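Local coordinates for hydrogenase maturation factor (Thermoanaerobacter tengcongensis, PDB 3VTI), which accepts a carbamoyl group from HypF and probably dehydrates it with ATP to a nitrile during maturation of [NiFe]-hydrogenases, at residues R198-G203 with L247-K252; G151-H156 with K226-E231. All coordinates share one frame; numbering follows the deposited sequence.

Contact 1: R198-G203 with L247-K252; sequences RDPTRG and LANEGK. With MG (magnesium ion), chain K.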
loop_
_atom_site.group_PDB
_atom_site.type_symbol
_atom_site.label_atom_id
_atom_site.label_comp_id
_atom_site.label_asym_id
_atom_site.label_seq_id
_atom_site.Cartn_x
_atom_site.Cartn_y
_atom_site.Cartn_z
ATOM N N ARG C 198 -12.972 11.477 20.316
ATOM C CA ARG C 198 -12.687 10.931 18.986
ATOM C C ARG C 198 -12.200 12.003 18.020
ATOM O O ARG C 198 -12.746 13.104 17.968
ATOM C CB ARG C 198 -13.902 10.199 18.401
ATOM C CG ARG C 198 -13.641 9.568 17.045
ATOM C CD ARG C 198 -14.659 8.485 16.721
ATOM N NE ARG C 198 -14.422 7.278 17.511
ATOM C CZ ARG C 198 -15.140 6.159 17.427
ATOM N NH1 ARG C 198 -16.160 6.060 16.577
ATOM N NH2 ARG C 198 -14.833 5.129 18.199
ATOM N N ASP C 199 -11.165 11.668 17.264
ATOM C CA ASP C 199 -10.674 12.536 16.204
ATOM C C ASP C 199 -11.474 12.352 14.905
ATOM O O ASP C 199 -11.631 11.226 14.430
ATOM C CB ASP C 199 -9.170 12.320 15.980
ATOM C CG ASP C 199 -8.803 10.868 15.702
ATOM O OD1 ASP C 199 -9.549 9.941 16.113
ATOM O OD2 ASP C 199 -7.731 10.666 15.081
ATOM N N PRO C 200 -11.994 13.463 14.337
ATOM C CA PRO C 200 -12.861 13.366 13.167
ATOM C C PRO C 200 -11.986 13.254 11.930
ATOM O O PRO C 200 -11.654 14.260 11.299
ATOM C CB PRO C 200 -13.651 14.679 13.189
ATOM C CG PRO C 200 -12.931 15.598 14.167
ATOM C CD PRO C 200 -11.729 14.867 14.704
ATOM N N THR C 201 -11.592 12.027 11.614
ATOM C CA THR C 201 -10.747 11.762 10.465
ATOM C C THR C 201 -11.668 11.367 9.289
ATOM O O THR C 201 -12.606 12.102 8.957
ATOM C CB THR C 201 -9.682 10.688 10.785
ATOM O OG1 THR C 201 -10.312 9.569 11.406
ATOM C CG2 THR C 201 -8.625 11.225 11.757
ATOM N N ARG C 202 -11.437 10.212 8.681
ATOM C CA ARG C 202 -12.266 9.763 7.559
ATOM C C ARG C 202 -13.774 9.949 7.774
ATOM O O ARG C 202 -14.395 9.194 8.533
ATOM C CB ARG C 202 -11.972 8.292 7.224
ATOM C CG ARG C 202 -12.812 7.742 6.052
ATOM C CD ARG C 202 -12.013 7.702 4.726
ATOM N NE ARG C 202 -12.832 7.281 3.573
ATOM C CZ ARG C 202 -13.402 6.079 3.420
ATOM N NH1 ARG C 202 -13.283 5.136 4.358
ATOM N NH2 ARG C 202 -14.118 5.819 2.327
ATOM N N GLY C 203 -14.352 10.935 7.088
ATOM C CA GLY C 203 -15.783 11.233 7.199
ATOM C C GLY C 203 -16.081 12.483 8.009
ATOM O O GLY C 203 -17.233 12.881 8.149
ATOM N N LEU C 247 -15.355 16.812 5.673
ATOM C CA LEU C 247 -13.924 16.804 5.371
ATOM C C LEU C 247 -13.147 16.340 6.580
ATOM O O LEU C 247 -13.515 16.661 7.697
ATOM C CB LEU C 247 -13.439 18.196 4.974
ATOM C CG LEU C 247 -13.893 18.790 3.647
ATOM C CD1 LEU C 247 -13.395 20.215 3.565
ATOM C CD2 LEU C 247 -13.391 17.973 2.472
ATOM N N ALA C 248 -12.056 15.618 6.347
ATOM C CA ALA C 248 -11.211 15.060 7.417
ATOM C C ALA C 248 -10.385 16.100 8.188
ATOM O O ALA C 248 -10.052 17.169 7.664
ATOM C CB ALA C 248 -10.303 13.971 6.854
ATOM N N ASN C 249 -10.072 15.768 9.436
ATOM C CA ASN C 249 -9.189 16.560 10.292
ATOM C C ASN C 249 -8.101 15.645 10.841
ATOM O O ASN C 249 -8.329 14.436 10.973
ATOM C CB ASN C 249 -9.977 17.171 11.447
ATOM C CG ASN C 249 -10.997 18.191 10.976
ATOM O OD1 ASN C 249 -10.654 19.339 10.684
ATOM N ND2 ASN C 249 -12.259 17.776 10.894
ATOM N N GLU C 250 -6.924 16.197 11.148
ATOM C CA GLU C 250 -5.821 15.385 11.679
ATOM C C GLU C 250 -5.131 16.026 12.880
ATOM O O GLU C 250 -4.139 15.497 13.387
ATOM C CB GLU C 250 -4.788 15.055 10.587
ATOM C CG GLU C 250 -5.265 14.093 9.498
ATOM C CD GLU C 250 -5.589 12.696 10.015
ATOM O OE1 GLU C 250 -5.122 12.330 11.117
ATOM O OE2 GLU C 250 -6.308 11.956 9.307
ATOM N N GLY C 251 -5.663 17.163 13.324
ATOM C CA GLY C 251 -5.201 17.822 14.541
ATOM C C GLY C 251 -6.357 18.260 15.424
ATOM O O GLY C 251 -6.234 19.244 16.170
ATOM N N LYS C 252 -7.481 17.537 15.346
ATOM C CA LYS C 252 -8.683 17.887 16.115
ATOM C C LYS C 252 -9.279 16.716 16.897
ATOM O O LYS C 252 -9.164 15.554 16.509
ATOM C CB LYS C 252 -9.768 18.508 15.214
ATOM C CG LYS C 252 -9.304 19.681 14.351
ATOM C CD LYS C 252 -8.912 20.891 15.183
ATOM C CE LYS C 252 -7.800 21.705 14.504
ATOM N NZ LYS C 252 -8.148 22.173 13.130
HETATM MG MG MG K . -9.669 7.653 15.448
HETATM O O HOH W 1 -5.972 12.700 14.313
HETATM O O HOH W 2 -10.525 5.451 15.050
#
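At the magnesium site, the turn Asp199-Pro200-Thr201 lies against the loop from Ala248 to Lys252, so a metal ligand is backed by its second shell. Asp199 OD1 binds the magnesium ion at 2.4 Å; water 2, Asp22 and Asp60 are also ligands. CG, set between backbone N and carbonyl carbon (chi1 55°), turns OD1 to the metal, while OD2 accepts a hydrogen bond from water 1 at 2.8 Å. A weak bond from the same water to Glu250 OE1, at 3.3 Å, competes with others for its protons. Pro200 is the centre of an inverse gamma turn, and its carbonyl O receives Asn249 N at 2.9 Å, in the carbonyl plane. The proline CD rests on the carbonyl O of Lys252. Glu250 starts out pointing away but bends at chi2 (-64°), bringing OE2 over Thr201 CG2, 3.5 Å off, the two side chains crossing at about a right angle. Replacing Glu250 by an alanine is likely to leave water 1 without that weak acceptor and the Thr201 methyl less covered. The two loops extend the neighbouring antiparallel strands 194-198 and 254-257; helix 204-216 covers Pro200, while Glu250 touches Leu52 of helix 49-60.

Contact 2: G151-H156 with K226-E231; sequences GTIGDH and KLPVKE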
loop_
_atom_site.group_PDB
_atom_site.type_symbol
_atom_site.label_atom_id
_atom_site.label_comp_id
_atom_site.label_asym_id
_atom_site.label_seq_id
_atom_site.Cartn_x
_atom_site.Cartn_y
_atom_site.Cartn_z
ATOM N N GLY C 151 -10.861 22.590 17.750
ATOM C CA GLY C 151 -10.449 23.632 16.804
ATOM C C GLY C 151 -11.195 23.595 15.476
ATOM O O GLY C 151 -12.232 22.939 15.353
ATOM N N THR C 152 -10.664 24.306 14.483
ATOM C CA THR C 152 -11.345 24.484 13.207
ATOM C C THR C 152 -11.568 23.161 12.485
ATOM O O THR C 152 -10.778 22.213 12.624
ATOM C CB THR C 152 -10.586 25.446 12.275
ATOM O OG1 THR C 152 -9.242 24.997 12.131
ATOM C CG2 THR C 152 -10.587 26.873 12.825
ATOM N N ILE C 153 -12.645 23.118 11.704
ATOM C CA ILE C 153 -13.112 21.900 11.054
ATOM C C ILE C 153 -12.768 21.911 9.569
ATOM O O ILE C 153 -13.024 22.902 8.874
ATOM C CB ILE C 153 -14.651 21.754 11.220
ATOM C CG1 ILE C 153 -15.035 21.690 12.706
ATOM C CG2 ILE C 153 -15.196 20.543 10.449
ATOM C CD1 ILE C 153 -16.446 22.224 12.989
ATOM N N GLY C 154 -12.188 20.808 9.094
ATOM C CA GLY C 154 -12.033 20.559 7.660
ATOM C C GLY C 154 -10.696 20.920 7.037
ATOM O O GLY C 154 -10.549 20.889 5.818
ATOM N N ASP C 155 -9.718 21.246 7.874
ATOM C CA ASP C 155 -8.399 21.645 7.412
ATOM C C ASP C 155 -7.709 20.607 6.539
ATOM O O ASP C 155 -7.417 20.868 5.365
ATOM C CB ASP C 155 -7.514 21.979 8.603
ATOM C CG ASP C 155 -7.802 23.339 9.161
ATOM O OD1 ASP C 155 -8.761 23.487 9.947
ATOM O OD2 ASP C 155 -7.059 24.266 8.797
ATOM N N HIS C 156 -7.448 19.441 7.116
ATOM C CA HIS C 156 -6.702 18.402 6.434
ATOM C C HIS C 156 -7.387 17.976 5.131
ATOM O O HIS C 156 -6.771 18.010 4.062
ATOM C CB HIS C 156 -6.502 17.203 7.350
ATOM C CG HIS C 156 -5.714 16.101 6.720
ATOM N ND1 HIS C 156 -4.337 16.076 6.728
ATOM C CD2 HIS C 156 -6.108 14.993 6.049
ATOM C CE1 HIS C 156 -3.916 14.994 6.098
ATOM N NE2 HIS C 156 -4.971 14.322 5.673
ATOM N N LYS C 226 -21.789 28.264 15.870
ATOM C CA LYS C 226 -20.764 27.909 16.841
ATOM C C LYS C 226 -19.653 27.044 16.268
ATOM O O LYS C 226 -18.699 26.735 16.972
ATOM C CB LYS C 226 -21.393 27.210 18.054
ATOM C CG LYS C 226 -22.115 28.149 19.026
ATOM C CD LYS C 226 -21.130 29.040 19.785
ATOM C CE LYS C 226 -21.813 30.278 20.345
ATOM N NZ LYS C 226 -22.103 31.280 19.277
ATOM N N LEU C 227 -19.761 26.666 14.999
ATOM C CA LEU C 227 -18.765 25.787 14.374
ATOM C C LEU C 227 -17.541 26.560 13.885
ATOM O O LEU C 227 -17.672 27.486 13.081
ATOM C CB LEU C 227 -19.382 24.971 13.233
ATOM C CG LEU C 227 -20.538 24.022 13.586
ATOM C CD1 LEU C 227 -21.256 23.499 12.334
ATOM C CD2 LEU C 227 -20.067 22.869 14.466
ATOM N N PRO C 228 -16.347 26.199 14.396
ATOM C CA PRO C 228 -15.115 26.880 14.005
ATOM C C PRO C 228 -14.582 26.389 12.663
ATOM O O PRO C 228 -14.479 25.179 12.425
ATOM C CB PRO C 228 -14.138 26.533 15.138
ATOM C CG PRO C 228 -14.619 25.250 15.672
ATOM C CD PRO C 228 -16.113 25.197 15.450
ATOM N N VAL C 229 -14.240 27.333 11.797
ATOM C CA VAL C 229 -13.786 26.999 10.459
ATOM C C VAL C 229 -13.023 28.181 9.878
ATOM O O VAL C 229 -13.529 29.319 9.896
ATOM C CB VAL C 229 -14.991 26.583 9.535
ATOM C CG1 VAL C 229 -16.100 27.645 9.543
ATOM C CG2 VAL C 229 -14.521 26.261 8.122
ATOM N N LYS C 230 -11.808 27.917 9.389
ATOM C CA LYS C 230 -11.000 28.953 8.751
ATOM C C LYS C 230 -11.716 29.439 7.508
ATOM O O LYS C 230 -12.302 28.646 6.775
ATOM C CB LYS C 230 -9.605 28.436 8.393
ATOM C CG LYS C 230 -8.743 28.066 9.600
ATOM C CD LYS C 230 -7.340 27.647 9.191
ATOM C CE LYS C 230 -6.687 26.782 10.275
ATOM N NZ LYS C 230 -6.284 27.531 11.494
ATOM N N GLU C 231 -11.685 30.750 7.292
ATOM C CA GLU C 231 -12.311 31.378 6.137
ATOM C C GLU C 231 -11.884 30.733 4.822
ATOM O O GLU C 231 -12.692 30.597 3.901
ATOM C CB GLU C 231 -12.014 32.883 6.108
ATOM C CG GLU C 231 -12.701 33.672 7.216
ATOM C CD GLU C 231 -14.206 33.763 7.041
ATOM O OE1 GLU C 231 -14.660 34.027 5.906
ATOM O OE2 GLU C 231 -14.932 33.575 8.041
HETATM O O HOH W 3 -11.242 24.903 8.996
#
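One backbone hydrogen bond joins the two loops: Ile153 N donates to Pro228 O at 2.9 Å, with the donor tilted 30° from the carbonyl plane, and the CA-H of Thr152 approaches the same oxygen, CA to O 3.3 Å, so one carbonyl takes up two neighbouring residues of the facing loop.

The apolar part lies beside this pair. Ile153 holds CG1 next to its backbone N (chi1 -60°), and the branch runs past Pro228 O to set its end, CD1, 3.9 Å from Pro228 CD and close to Leu227 CD2. Pro228 meanwhile lays ring atom CG against Gly151 O. Both loops are the approaches to helices: Gly154 is the N-cap of helix 155-164 and Lys230 that of helix 231-240, in a domain of the AIR synthase-related family, and Pro228 and Leu227 also lean on Ile281 of strand 279-285.

Polar groups gather at the helix starts. Thr152 OG1 donates to Asp155 OD1 at 2.7 Å, on the syn side. Water 3 donates to that same OD1 and to Ile153 O, the latter at 2.7 Å, and accepts from Lys230 N at 3.1 Å, linking the starts of helices 155-164 and 231-240. The Lys230 chain passes across Thr152 and Asp155 at about right angles, its NZ 4.3 Å from Asp155 OD2, near but too far for a salt bridge.

In the fold
The two contacts, with centres about 11 Å apart, share a boundary formed by residues 151-156 and 247-252. Asn249 OD1 probably accepts a hydrogen bond from Gly154 N at 2.7 Å, and Lys252 NZ probably donates to Thr152 O, also at 2.7 Å; Glu250 CG packs against His156 CG at 3.5 Å. The loop that backs the magnesium turn on one side thus grips the start of helix 155-164 on the other. Contact 1 supplies a metal ligand, whereas contact 2 lies farther off, with Gly151 CA 16.1 Å from the magnesium. Segments 198-203, 247-252 and 151-156 join the same end of three adjacent strands, 194-198, 254-257 and 146-149.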